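Local coordinates for protein carbohydrate oxidase (Microdochium nivale, PDB 3RJA) that oxidises the C1 hydroxyl of mono-, oligo- and polysaccharides to lactones with a flavin cofactor, passing the electrons to molecular oxygen to give hydrogen peroxide, at residues V210-G215 with G265-W270. Sequence-based numbering, arbitrary orientation.
Sequences VLTRFG and GTPEQW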
loop_
_atom_site.group_PDB
_atom_site.type_symbol
_atom_site.label_atom_id
_atom_site.label_comp_id
_atom_site.label_asym_id
_atom_site.label_seq_id
_atom_site.Cartn_x
_atom_site.Cartn_y
_atom_site.Cartn_z
ATOM N N VAL A 210 21.524 13.814 0.214
ATOM C CA VAL A 210 21.023 15.120 -0.205
ATOM C C VAL A 210 19.604 14.983 -0.778
ATOM O O VAL A 210 19.401 14.416 -1.868
ATOM C CB VAL A 210 22.007 15.788 -1.224
ATOM C CG1 VAL A 210 21.505 17.138 -1.700
ATOM C CG2 VAL A 210 23.388 15.948 -0.607
ATOM N N LEU A 211 18.626 15.505 -0.035
ATOM C CA LEU A 211 17.215 15.449 -0.441
ATOM C C LEU A 211 16.564 16.775 -0.119
ATOM O O LEU A 211 16.929 17.450 0.872
ATOM C CB LEU A 211 16.462 14.341 0.301
ATOM C CG LEU A 211 16.896 12.893 0.062
ATOM C CD1 LEU A 211 16.345 11.955 1.134
ATOM C CD2 LEU A 211 16.587 12.380 -1.383
ATOM N N THR A 212 15.592 17.143 -0.939
ATOM C CA THR A 212 14.846 18.361 -0.703
ATOM C C THR A 212 13.338 18.076 -0.647
ATOM O O THR A 212 12.727 17.567 -1.610
ATOM C CB THR A 212 15.115 19.392 -1.821
ATOM O OG1 THR A 212 16.498 19.728 -1.829
ATOM C CG2 THR A 212 14.309 20.646 -1.593
ATOM N N ARG A 213 12.746 18.427 0.478
ATOM C CA ARG A 213 11.310 18.414 0.592
ATOM C C ARG A 213 10.775 19.719 0.033
ATOM O O ARG A 213 11.295 20.785 0.335
ATOM C CB ARG A 213 10.866 18.277 2.034
ATOM C CG ARG A 213 9.376 18.537 2.207
ATOM C CD ARG A 213 8.883 18.008 3.543
ATOM N NE ARG A 213 7.435 18.155 3.582
ATOM C CZ ARG A 213 6.636 17.550 4.447
ATOM N NH1 ARG A 213 7.127 16.728 5.366
ATOM N NH2 ARG A 213 5.330 17.765 4.378
ATOM N N PHE A 214 9.724 19.619 -0.772
ATOM C CA PHE A 214 9.149 20.802 -1.367
ATOM C C PHE A 214 7.638 20.771 -1.298
ATOM O O PHE A 214 7.031 19.714 -1.032
ATOM C CB PHE A 214 9.664 20.991 -2.808
ATOM C CG PHE A 214 9.253 19.913 -3.761
ATOM C CD1 PHE A 214 8.068 20.028 -4.490
ATOM C CD2 PHE A 214 10.059 18.809 -3.964
ATOM C CE1 PHE A 214 7.696 19.062 -5.430
ATOM C CE2 PHE A 214 9.698 17.828 -4.870
ATOM C CZ PHE A 214 8.514 17.939 -5.607
ATOM N N GLY A 215 7.038 21.939 -1.527
ATOM C CA GLY A 215 5.611 22.102 -1.381
ATOM C C GLY A 215 5.152 23.354 -2.113
ATOM O O GLY A 215 5.906 24.336 -2.190
ATOM N N GLY A 265 18.157 15.613 -4.699
ATOM C CA GLY A 265 19.114 16.678 -5.033
ATOM C C GLY A 265 18.849 17.940 -4.211
ATOM O O GLY A 265 18.094 17.911 -3.217
ATOM N N THR A 266 19.483 19.040 -4.611
ATOM C CA THR A 266 19.493 20.274 -3.800
ATOM C C THR A 266 18.254 21.131 -4.061
ATOM O O THR A 266 17.584 20.965 -5.097
ATOM C CB THR A 266 20.741 21.128 -4.130
ATOM O OG1 THR A 266 20.623 21.610 -5.475
ATOM C CG2 THR A 266 22.038 20.288 -3.981
ATOM N N PRO A 267 17.955 22.074 -3.145
ATOM C CA PRO A 267 16.839 23.000 -3.381
ATOM C C PRO A 267 16.913 23.780 -4.708
ATOM O O PRO A 267 15.866 24.056 -5.332
ATOM C CB PRO A 267 16.915 23.954 -2.188
ATOM C CG PRO A 267 17.599 23.153 -1.101
ATOM C CD PRO A 267 18.564 22.252 -1.799
ATOM N N GLU A 268 18.123 24.122 -5.147
ATOM C CA GLU A 268 18.283 24.898 -6.392
ATOM C C GLU A 268 18.028 23.998 -7.603
ATOM O O GLU A 268 17.427 24.436 -8.586
ATOM C CB GLU A 268 19.683 25.548 -6.481
ATOM C CG GLU A 268 19.998 26.620 -5.389
ATOM C CD GLU A 268 20.138 26.063 -3.938
ATOM O OE1 GLU A 268 20.534 24.883 -3.719
ATOM O OE2 GLU A 268 19.853 26.836 -2.997
ATOM N N GLN A 269 18.491 22.740 -7.530
ATOM C CA GLN A 269 18.211 21.767 -8.586
ATOM C C GLN A 269 16.715 21.459 -8.633
ATOM O O GLN A 269 16.144 21.310 -9.716
ATOM C CB GLN A 269 18.997 20.482 -8.384
ATOM C CG GLN A 269 20.477 20.620 -8.662
ATOM C CD GLN A 269 21.294 19.496 -8.084
ATOM O OE1 GLN A 269 20.998 18.967 -7.012
ATOM N NE2 GLN A 269 22.355 19.136 -8.786
ATOM N N TRP A 270 16.074 21.386 -7.466
ATOM C CA TRP A 270 14.627 21.159 -7.448
ATOM C C TRP A 270 13.915 22.267 -8.234
ATOM O O TRP A 270 13.133 21.989 -9.167
ATOM C CB TRP A 270 14.026 21.025 -6.019
ATOM C CG TRP A 270 12.522 21.125 -6.131
ATOM C CD1 TRP A 270 11.674 20.186 -6.661
ATOM C CD2 TRP A 270 11.720 22.268 -5.843
ATOM N NE1 TRP A 270 10.380 20.659 -6.683
ATOM C CE2 TRP A 270 10.378 21.937 -6.186
ATOM C CE3 TRP A 270 11.992 23.535 -5.297
ATOM C CZ2 TRP A 270 9.323 22.820 -6.002
ATOM C CZ3 TRP A 270 10.947 24.417 -5.104
ATOM C CH2 TRP A 270 9.616 24.060 -5.453
#
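Phe-214 and Trp-270 stack face to face: the Phe-214 ring and the five-membered ring of the indole have centroids 3.7 Å apart and planes inclined by 24°. Trp-270 NE1 sits over the middle of the phenyl face, 3.2 Å from Phe-214 CG, while Phe-214 CB lies over the indole's six-membered ring, a CH-pi contact with 3.7 Å from CB to that ring's centroid. With CG lodged between its own backbone N and carbonyl carbon (chi1 65°), the phenyl turns onto the indole while CB stays over the six-membered ring. Phe-274, one turn further along the helix, meets both rings and extends the aromatic cluster between helix and sheet.

The polar links lie at the start of the helix. Thr-212 OG1 donates to Gly-265 O over 2.8 Å, coming in slightly tilted from the carbonyl plane. The same hydroxyl lies against Pro-267 CD, 3.3 Å away. Gly-265 N returns a weak, bent bond to Val-210 O. The contact thus ties strand 211-217 to the turn by which its antiparallel neighbour, strand 258-264, runs into helix 267-278. That helix packs on the large antiparallel sheet, consistent with the substrate-binding domain of berberine-bridge-enzyme-type flavin oxidases. Thr-266 is its N-cap and forms a capping box with Gln-269: Gln-269 N donates to Thr-266 OG1, and Thr-266 N to Gln-269 OE1 at 2.8 Å, nearly straight and in the carbonyl plane.

Apolar contacts flank these bonds. Val-210 CG1 touches Thr-266 CG2 at 3.9 Å, and Thr-212 CG2 lies 3.9 Å from Pro-267 CA.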